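Local atomic coordinates of dTDP-4-dehydrorhamnose 3,5-epimerase (Elizabethkingia anophelis NUHP1, PDB entry 6C46), a protein that probably catalyses the epimerisation of the C3' and C5' positions of dTDP-4-dehydro-6-deoxyglucose, a step in the biosynthesis of dTDP-L-rhamnose. Residues A[90-95]-A[161-166]. Residues are numbered along the deposited sequence; the frame is centred on the assembly and turned at random.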
loop_
_atom_site.group_PDB
_atom_site.type_symbol
_atom_site.label_atom_id
_atom_site.label_comp_id
_atom_site.label_asym_id
_atom_site.label_seq_id
_atom_site.Cartn_x
_atom_site.Cartn_y
_atom_site.Cartn_z
ATOM N N TRP A 90 7.293 -7.937 14.898
ATOM C CA TRP A 90 7.070 -7.167 16.118
ATOM C C TRP A 90 7.621 -5.775 15.859
ATOM O O TRP A 90 8.806 -5.619 15.556
ATOM C CB TRP A 90 7.747 -7.812 17.329
ATOM C CG TRP A 90 7.433 -7.115 18.636
ATOM C CD1 TRP A 90 8.207 -6.204 19.298
ATOM C CD2 TRP A 90 6.251 -7.288 19.422
ATOM N NE1 TRP A 90 7.574 -5.796 20.451
ATOM C CE2 TRP A 90 6.372 -6.448 20.551
ATOM C CE3 TRP A 90 5.099 -8.072 19.279
ATOM C CZ2 TRP A 90 5.386 -6.372 21.539
ATOM C CZ3 TRP A 90 4.119 -7.998 20.266
ATOM C CH2 TRP A 90 4.273 -7.150 21.380
ATOM N N ASP A 91 6.764 -4.774 15.959
ATOM C CA ASP A 91 7.067 -3.415 15.548
ATOM C C ASP A 91 7.061 -2.518 16.779
ATOM O O ASP A 91 6.149 -2.622 17.599
ATOM C CB ASP A 91 6.025 -2.925 14.562
ATOM C CG ASP A 91 6.440 -1.652 13.886
ATOM O OD1 ASP A 91 6.994 -1.719 12.760
ATOM O OD2 ASP A 91 6.245 -0.590 14.506
ATOM N N VAL A 92 8.052 -1.622 16.899
ATOM C CA VAL A 92 8.213 -0.795 18.102
ATOM C C VAL A 92 8.335 0.673 17.712
ATOM O O VAL A 92 9.041 1.011 16.759
ATOM C CB VAL A 92 9.460 -1.224 18.914
ATOM C CG1 VAL A 92 9.688 -0.268 20.070
ATOM C CG2 VAL A 92 9.296 -2.657 19.444
ATOM N N ALA A 93 7.641 1.539 18.443
ATOM C CA ALA A 93 7.744 2.984 18.289
ATOM C C ALA A 93 8.181 3.604 19.611
ATOM O O ALA A 93 7.824 3.103 20.683
ATOM C CB ALA A 93 6.411 3.594 17.846
ATOM N N VAL A 94 8.962 4.692 19.526
ATOM C CA VAL A 94 9.457 5.432 20.689
ATOM C C VAL A 94 9.175 6.911 20.478
ATOM O O VAL A 94 9.587 7.486 19.463
ATOM C CB VAL A 94 10.967 5.236 20.914
ATOM C CG1 VAL A 94 11.404 5.995 22.200
ATOM C CG2 VAL A 94 11.302 3.757 20.969
ATOM N N ASP A 95 8.486 7.524 21.419
ATOM C CA ASP A 95 8.171 8.945 21.326
ATOM C C ASP A 95 9.417 9.728 21.726
ATOM O O ASP A 95 9.915 9.582 22.848
ATOM C CB ASP A 95 6.959 9.253 22.222
ATOM C CG ASP A 95 6.456 10.681 22.097
ATOM O OD1 ASP A 95 7.147 11.535 21.485
ATOM O OD2 ASP A 95 5.333 10.940 22.598
ATOM N N LEU A 161 15.612 2.640 27.541
ATOM C CA LEU A 161 14.320 2.280 26.972
ATOM C C LEU A 161 13.906 0.869 27.358
ATOM O O LEU A 161 12.708 0.601 27.522
ATOM C CB LEU A 161 14.364 2.397 25.454
ATOM C CG LEU A 161 14.746 3.779 24.932
ATOM C CD1 LEU A 161 14.702 3.780 23.409
ATOM C CD2 LEU A 161 13.803 4.823 25.528
ATOM N N SER A 162 14.875 -0.033 27.480
ATOM C CA SER A 162 14.626 -1.425 27.857
ATOM C C SER A 162 13.493 -2.046 27.031
ATOM O O SER A 162 12.555 -2.635 27.562
ATOM C CB SER A 162 14.336 -1.526 29.356
ATOM O OG SER A 162 14.309 -2.873 29.788
ATOM N N ILE A 163 13.593 -1.926 25.707
ATOM C CA ILE A 163 12.562 -2.481 24.836
ATOM C C ILE A 163 12.629 -4.004 24.831
ATOM O O ILE A 163 13.711 -4.597 24.741
ATOM C CB ILE A 163 12.710 -1.920 23.414
ATOM C CG1 ILE A 163 12.456 -0.417 23.430
ATOM C CG2 ILE A 163 11.760 -2.646 22.434
ATOM C CD1 ILE A 163 12.995 0.278 22.187
ATOM N N ASP A 164 11.463 -4.648 24.899
ATOM C CA ASP A 164 11.349 -6.095 24.735
ATOM C C ASP A 164 11.211 -6.411 23.245
ATOM O O ASP A 164 10.156 -6.172 22.649
ATOM C CB ASP A 164 10.141 -6.609 25.515
ATOM C CG ASP A 164 9.980 -8.119 25.442
ATOM O OD1 ASP A 164 10.806 -8.791 24.790
ATOM O OD2 ASP A 164 9.029 -8.639 26.072
ATOM N N TRP A 165 12.261 -6.976 22.643
ATOM C CA TRP A 165 12.226 -7.326 21.231
ATOM C C TRP A 165 11.784 -8.768 21.003
ATOM O O TRP A 165 11.929 -9.279 19.892
ATOM C CB TRP A 165 13.587 -7.051 20.582
ATOM C CG TRP A 165 13.848 -5.576 20.428
ATOM C CD1 TRP A 165 14.596 -4.780 21.256
ATOM C CD2 TRP A 165 13.335 -4.713 19.401
ATOM N NE1 TRP A 165 14.585 -3.482 20.791
ATOM C CE2 TRP A 165 13.824 -3.421 19.659
ATOM C CE3 TRP A 165 12.526 -4.918 18.271
ATOM C CZ2 TRP A 165 13.522 -2.328 18.834
ATOM C CZ3 TRP A 165 12.221 -3.831 17.459
ATOM C CH2 TRP A 165 12.720 -2.557 17.746
ATOM N N LYS A 166 11.282 -9.434 22.048
ATOM C CA LYS A 166 10.526 -10.688 21.984
ATOM C C LYS A 166 11.333 -11.950 21.694
ATOM O O LYS A 166 11.120 -12.974 22.347
ATOM C CB LYS A 166 9.396 -10.588 20.942
ATOM C CG LYS A 166 8.460 -9.397 21.157
ATOM C CD LYS A 166 7.930 -9.345 22.575
ATOM C CE LYS A 166 6.522 -9.860 22.687
ATOM N NZ LYS A 166 5.949 -9.463 24.006
HETATM O O HOH W 1 8.075 -4.469 22.921
#
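Lys166 is draped over one face of the Trp90 indole. Its CG sits almost squarely above the five-membered ring, 3.5 Å from that centroid and 7° off the normal, a CH-pi contact. Bends at chi2 and chi3 (-52° and -102°) turn the rest of the chain across the benzo ring, where CE touches CZ2 and CH2 and the ammonium NZ makes an off-centre cation-pi contact, 4.3 Å from the six-membered centroid. At the edge of the same indole, in its plane, NE1 donates to a water at 2.8 Å, and this water in turn donates a hydrogen bond to the backbone O of Asp164, bridging the contact. Asp164 also shapes the turn that presents the lysine: its OD1 accepts from Lys166 N in an Asx turn, while OD2 lies in a long salt bridge to NZ, which may help steady the ammonium beside the ring.

The second indole, Trp165, takes Val92 CG2 over one face, 4.0 Å from the six-membered centroid, with Ile163 CG2 over the rim. Trp90 O lies at the edge of the Trp165 ring, near its plane, 4.3 Å from Trp165 CZ3. Further along the strand, toward Val94, the contact is wholly apolar: Ile163 CG2 lies 3.9 Å from Val92 CG2 as the two side chains pass in opposite directions, Ile163 CD1 reaches Val94 CG2, and Leu161 CD1 meets both methyls of Val94 tip to tip.

The Trp165 side chain is about 9 Å from that of His70, the predicted proton acceptor, so the contact lies near the probable active site. Residues 161-166 run antiparallel to strand 88-95 as an irregular loop laid across alternate side chains, Trp90, Val92 and Val94, on one face of the five-stranded sheet of this cupin fold. Strand 88-95 itself is hydrogen-bonded between strands 106-112 and 125-131; Trp165 NE1 bonds to Phe156 O, and Trp165 and Ile163 both reach Leu69 on strand 66-72.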